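Local coordinates for protein putative aminopeptidase (Leishmania major, PDB 5NTH) that probably acts as a manganese-dependent M17 leucyl aminopeptidase, removing residues from the amino termini of peptides, at residues A294-G299 / L413-T418; D454-V459 / T524-T529. All coordinates share one frame; numbering follows the deposited sequence.

In the fold
Both contacts are buried, and both reach the eight-stranded sheet of the M17 catalytic domain. Contact 1 lies inside the sheet, where 294-299 and 413-418 run as parallel neighbours; its far end is a manganese site. Contact 2 lies at one outer strand of the sheet within the chain, 456-458, and ties the turn before it to the start of helix 528-536, away from the annotated sites. Main-chain bonds and metal coordination mark contact 1, whereas one carboxylate and one tyrosine ring carry contact 2. Their centres are about 12 Å apart. They touch where Met416 CE packs on Gly527 CA at 3.6 Å, and helix 528-536 also packs on Met295 and Ile414.

Contact 1: residues A294-G299 / L413-T418; sequences AMVGKG and LIDMAT. With MN (manganese (II) ion), chain C.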
loop_
_atom_site.group_PDB
_atom_site.type_symbol
_atom_site.label_atom_id
_atom_site.label_comp_id
_atom_site.label_asym_id
_atom_site.label_seq_id
_atom_site.Cartn_x
_atom_site.Cartn_y
_atom_site.Cartn_z
ATOM N N ALA A 294 -41.714 -14.403 3.572
ATOM C CA ALA A 294 -41.066 -13.304 4.251
ATOM C C ALA A 294 -39.896 -12.863 3.407
ATOM O O ALA A 294 -39.219 -13.671 2.766
ATOM C CB ALA A 294 -40.614 -13.716 5.619
ATOM N N MET A 295 -39.690 -11.558 3.388
ATOM C CA MET A 295 -38.586 -10.960 2.670
ATOM C C MET A 295 -37.763 -10.094 3.632
ATOM O O MET A 295 -38.307 -9.521 4.571
ATOM C CB MET A 295 -39.137 -10.150 1.509
ATOM C CG MET A 295 -39.633 -11.003 0.351
ATOM S SD MET A 295 -40.086 -10.036 -1.122
ATOM C CE MET A 295 -41.232 -8.831 -0.442
ATOM N N VAL A 296 -36.453 -10.019 3.411
ATOM C CA VAL A 296 -35.559 -9.231 4.282
ATOM C C VAL A 296 -34.463 -8.564 3.472
ATOM O O VAL A 296 -33.841 -9.183 2.616
ATOM C CB VAL A 296 -34.884 -10.098 5.362
ATOM C CG1 VAL A 296 -34.126 -9.241 6.363
ATOM C CG2 VAL A 296 -35.907 -10.937 6.109
ATOM N N GLY A 297 -34.211 -7.297 3.775
ATOM C CA GLY A 297 -33.246 -6.522 3.018
ATOM C C GLY A 297 -32.341 -5.653 3.848
ATOM O O GLY A 297 -32.772 -5.073 4.861
ATOM N N LYS A 298 -31.089 -5.558 3.394
ATOM C CA LYS A 298 -30.082 -4.712 4.013
ATOM C C LYS A 298 -30.406 -3.261 3.690
ATOM O O LYS A 298 -30.300 -2.846 2.535
ATOM C CB LYS A 298 -28.673 -5.104 3.517
ATOM C CG LYS A 298 -27.500 -4.235 4.000
ATOM C CD LYS A 298 -26.160 -4.793 3.520
ATOM C CE LYS A 298 -25.102 -3.713 3.312
ATOM N NZ LYS A 298 -23.666 -4.131 3.425
ATOM N N GLY A 299 -30.825 -2.516 4.711
ATOM C CA GLY A 299 -31.034 -1.073 4.628
ATOM C C GLY A 299 -29.918 -0.249 5.280
ATOM O O GLY A 299 -30.180 0.624 6.127
ATOM N N LEU A 413 -37.912 -17.729 2.845
ATOM C CA LEU A 413 -37.282 -16.484 3.212
ATOM C C LEU A 413 -36.333 -16.001 2.134
ATOM O O LEU A 413 -35.373 -16.696 1.782
ATOM C CB LEU A 413 -36.536 -16.609 4.525
ATOM C CG LEU A 413 -36.288 -15.193 5.035
ATOM C CD1 LEU A 413 -36.672 -15.076 6.490
ATOM C CD2 LEU A 413 -34.857 -14.748 4.752
ATOM N N ILE A 414 -36.604 -14.790 1.646
ATOM C CA ILE A 414 -35.769 -14.155 0.644
ATOM C C ILE A 414 -34.958 -13.041 1.269
ATOM O O ILE A 414 -35.521 -12.038 1.714
ATOM C CB ILE A 414 -36.584 -13.535 -0.492
ATOM C CG1 ILE A 414 -37.530 -14.576 -1.077
ATOM C CG2 ILE A 414 -35.637 -12.990 -1.552
ATOM C CD1 ILE A 414 -38.379 -14.032 -2.201
ATOM N N ASP A 415 -33.639 -13.211 1.234
ATOM C CA ASP A 415 -32.697 -12.261 1.818
ATOM C C ASP A 415 -32.024 -11.525 0.679
ATOM O O ASP A 415 -31.476 -12.138 -0.244
ATOM C CB ASP A 415 -31.666 -13.023 2.671
ATOM C CG ASP A 415 -30.893 -12.124 3.642
ATOM O OD1 ASP A 415 -31.536 -11.400 4.429
ATOM O OD2 ASP A 415 -29.636 -12.171 3.645
ATOM N N MET A 416 -32.082 -10.205 0.718
ATOM C CA MET A 416 -31.511 -9.417 -0.373
ATOM C C MET A 416 -30.685 -8.303 0.181
ATOM O O MET A 416 -31.158 -7.545 1.015
ATOM C CB MET A 416 -32.589 -8.859 -1.301
ATOM C CG MET A 416 -32.026 -8.242 -2.561
ATOM S SD MET A 416 -33.290 -7.501 -3.598
ATOM C CE MET A 416 -34.051 -8.934 -4.329
ATOM N N ALA A 417 -29.457 -8.197 -0.324
ATOM C CA ALA A 417 -28.458 -7.330 0.267
ATOM C C ALA A 417 -27.329 -7.005 -0.708
ATOM O O ALA A 417 -26.934 -7.862 -1.493
ATOM C CB ALA A 417 -27.907 -8.011 1.485
ATOM N N THR A 418 -26.853 -5.756 -0.680
ATOM C CA THR A 418 -25.588 -5.354 -1.335
ATOM C C THR A 418 -24.476 -5.752 -0.372
ATOM O O THR A 418 -24.017 -4.956 0.438
ATOM C CB THR A 418 -25.506 -3.828 -1.581
ATOM O OG1 THR A 418 -25.818 -3.141 -0.371
ATOM C CG2 THR A 418 -26.499 -3.375 -2.629
HETATM MN MN MN C . -22.334 -2.643 3.539
HETATM O O HOH W 1 -28.265 -3.576 0.456
#
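Two parallel central strands of the M17 catalytic domain pair here, and Lys298 and Thr418 meet beside a manganese ion at their carboxyl end. Four main-chain hydrogen bonds alternate along the pair. The shortest are Val296 N to Ile414 O and Met416 N to Val296 O, each 2.8 Å. Ile414 N also gives to Ala294 O, and Lys298 N to Met416 O. Side chains fall on two faces. On one, Met295 CG runs alongside Ile414 CB at 4.1 Å, and the methionine chain then bends off toward Val531 of helix 528-536. On the other, Val296 CG2 meets Leu413 CD2 at 4.2 Å. Val296 CB lies against Asp415 OD1, while OD2 of that aspartate is bonded to His510. Leu413 and Asp415 are covered by helix 391-404. Lys298 starts against Ala417, CB to CB 3.6 Å. With CG anti to the backbone N (chi1 176°) and the chain nearly straight, it runs past Thr418 to the metal. Its NZ binds manganese at 2.0 Å and passes Thr418 O at 3.1 Å. Asp303, Asp321 and Glu390 complete that site, and actinonin also touches Lys298. Thr418 OG1 bonds to Asp321, so it holds a second metal ligand. A water bridges the splaying strand ends, giving to Lys298 O and accepting from Thr418 N at 2.8 Å. The bonded backbone thus fixes the root of Lys298, and its extended chain sets the direction from which the amine reaches the metal.

Contact 2: residues D454-V459 / T524-T529; sequences DLCYPV and TGYGVT
Asp454 meets the turn and first helical residues of 524-529 with its carboxylate and with its CB. OD2 accepts from Gly527 N at 2.9 Å, with an N-H...O angle of 161°. That N-H comes from above the carboxylate plane. OD2 also takes a weak bond from Thr529 N at 3.4 Å and a weak one from Leu530 N. Asp454 CB sits over one face of the Tyr526 ring, 4.0 Å from its centroid, in a CH-pi contact. The carboxylate and the ring are nearly parallel and stacked. Having CG anti to the carbonyl carbon, chi1 -76°, lets the aspartate reach past the ring to the turn. Leu455 O lies at the edge of the ring, near its plane; the modelled distance to Tyr526 OH is too short to be trusted. Cys456 SG lies 3.6 Å from Tyr526 OH. Gly527 stands at the N-cap position of helix 528-536. Through its bonds to Gly527 N and, weakly, Thr529 N, OD2 sits at the helix start, where the helix dipole would probably stabilise a negative carboxylate. Gly527 has a positive phi, 117°, which a residue without a side chain takes easily. Just before it is an ST turn: Thr524 OG1 accepts from Tyr526 N at 3.2 Å, and it is bonded to Pro516 O as well. The other carboxylate oxygen, Asp454 OD1, accepts from Asn153 ND2 of helix 148-156, with a long, weak ion pair to Arg157. Asp454 N is bonded to Ser452 OG, at the end of helix 439-452. Strand 456-458 then lies along strand 432-436, and its Tyr457 and Pro458 pack on Pro458 and Tyr457 of a neighbouring subunit.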
loop_
_atom_site.group_PDB
_atom_site.type_symbol
_atom_site.label_atom_id
_atom_site.label_comp_id
_atom_site.label_asym_id
_atom_site.label_seq_id
_atom_site.Cartn_x
_atom_site.Cartn_y
_atom_site.Cartn_z
ATOM N N ASP A 454 -33.367 -9.217 -14.242
ATOM C CA ASP A 454 -32.564 -8.968 -13.029
ATOM C C ASP A 454 -31.768 -10.263 -12.781
ATOM O O ASP A 454 -32.161 -11.137 -11.999
ATOM C CB ASP A 454 -33.455 -8.701 -11.804
ATOM C CG ASP A 454 -34.077 -7.301 -11.772
ATOM O OD1 ASP A 454 -33.921 -6.503 -12.715
ATOM O OD2 ASP A 454 -34.744 -6.980 -10.760
ATOM N N LEU A 455 -30.631 -10.365 -13.437
ATOM C CA LEU A 455 -29.901 -11.613 -13.494
ATOM C C LEU A 455 -29.302 -12.097 -12.156
ATOM O O LEU A 455 -29.181 -11.361 -11.185
ATOM C CB LEU A 455 -28.817 -11.526 -14.563
ATOM C CG LEU A 455 -29.241 -11.023 -15.939
ATOM C CD1 LEU A 455 -28.043 -10.985 -16.879
ATOM C CD2 LEU A 455 -30.326 -11.894 -16.522
ATOM N N CYS A 456 -28.927 -13.370 -12.175
ATOM C CA CYS A 456 -28.676 -14.181 -11.009
ATOM C C CYS A 456 -27.757 -15.291 -11.370
ATOM O O CYS A 456 -27.783 -15.776 -12.497
ATOM C CB CYS A 456 -29.940 -14.877 -10.593
ATOM S SG CYS A 456 -30.888 -13.932 -9.468
ATOM N N TYR A 457 -27.001 -15.756 -10.377
ATOM C CA TYR A 457 -26.173 -16.920 -10.591
ATOM C C TYR A 457 -25.848 -17.528 -9.268
ATOM O O TYR A 457 -25.530 -16.790 -8.355
ATOM C CB TYR A 457 -24.916 -16.576 -11.362
ATOM C CG TYR A 457 -24.312 -17.795 -11.929
ATOM C CD1 TYR A 457 -24.750 -18.302 -13.134
ATOM C CD2 TYR A 457 -23.348 -18.505 -11.224
ATOM C CE1 TYR A 457 -24.211 -19.482 -13.657
ATOM C CE2 TYR A 457 -22.807 -19.687 -11.723
ATOM C CZ TYR A 457 -23.245 -20.173 -12.935
ATOM O OH TYR A 457 -22.699 -21.305 -13.446
ATOM N N PRO A 458 -25.956 -18.867 -9.159
ATOM C CA PRO A 458 -25.663 -19.603 -7.939
ATOM C C PRO A 458 -24.264 -19.403 -7.390
ATOM O O PRO A 458 -23.321 -19.395 -8.139
ATOM C CB PRO A 458 -25.808 -21.071 -8.385
ATOM C CG PRO A 458 -26.809 -21.032 -9.482
ATOM C CD PRO A 458 -26.419 -19.792 -10.216
ATOM N N VAL A 459 -24.134 -19.258 -6.090
ATOM C CA VAL A 459 -22.813 -19.425 -5.484
ATOM C C VAL A 459 -22.784 -20.570 -4.475
ATOM O O VAL A 459 -23.786 -20.899 -3.865
ATOM C CB VAL A 459 -22.257 -18.147 -4.818
ATOM C CG1 VAL A 459 -21.871 -17.147 -5.881
ATOM C CG2 VAL A 459 -23.236 -17.581 -3.793
ATOM N N THR A 524 -29.962 0.899 -10.409
ATOM C CA THR A 524 -30.620 0.123 -11.452
ATOM C C THR A 524 -32.034 -0.306 -11.125
ATOM O O THR A 524 -32.767 -0.698 -12.019
ATOM C CB THR A 524 -29.832 -1.143 -11.836
ATOM O OG1 THR A 524 -29.737 -2.031 -10.718
ATOM C CG2 THR A 524 -28.450 -0.766 -12.332
ATOM N N GLY A 525 -32.417 -0.249 -9.859
ATOM C CA GLY A 525 -33.701 -0.792 -9.413
ATOM C C GLY A 525 -33.695 -2.310 -9.231
ATOM O O GLY A 525 -34.738 -2.907 -8.926
ATOM N N TYR A 526 -32.528 -2.939 -9.410
ATOM C CA TYR A 526 -32.398 -4.381 -9.304
ATOM C C TYR A 526 -33.072 -4.917 -8.059
ATOM O O TYR A 526 -32.891 -4.370 -6.979
ATOM C CB TYR A 526 -30.947 -4.788 -9.239
ATOM C CG TYR A 526 -30.743 -6.274 -9.277
ATOM C CD1 TYR A 526 -31.122 -7.103 -8.201
ATOM C CD2 TYR A 526 -30.171 -6.868 -10.373
ATOM C CE1 TYR A 526 -30.934 -8.475 -8.239
ATOM C CE2 TYR A 526 -29.965 -8.236 -10.402
ATOM C CZ TYR A 526 -30.345 -9.025 -9.331
ATOM O OH TYR A 526 -30.164 -10.372 -9.425
ATOM N N GLY A 527 -33.808 -6.015 -8.236
ATOM C CA GLY A 527 -34.438 -6.727 -7.157
ATOM C C GLY A 527 -35.938 -6.715 -7.275
ATOM O O GLY A 527 -36.585 -7.695 -6.938
ATOM N N VAL A 528 -36.485 -5.601 -7.738
ATOM C CA VAL A 528 -37.921 -5.364 -7.764
ATOM C C VAL A 528 -38.637 -6.353 -8.671
ATOM O O VAL A 528 -39.714 -6.858 -8.336
ATOM C CB VAL A 528 -38.229 -3.960 -8.308
ATOM C CG1 VAL A 528 -39.726 -3.782 -8.510
ATOM C CG2 VAL A 528 -37.696 -2.884 -7.364
ATOM N N THR A 529 -38.039 -6.593 -9.833
ATOM C CA THR A 529 -38.631 -7.431 -10.863
ATOM C C THR A 529 -38.172 -8.884 -10.730
ATOM O O THR A 529 -38.824 -9.804 -11.275
ATOM C CB THR A 529 -38.303 -6.890 -12.275
ATOM O OG1 THR A 529 -38.578 -5.485 -12.335
ATOM C CG2 THR A 529 -39.158 -7.551 -13.335
#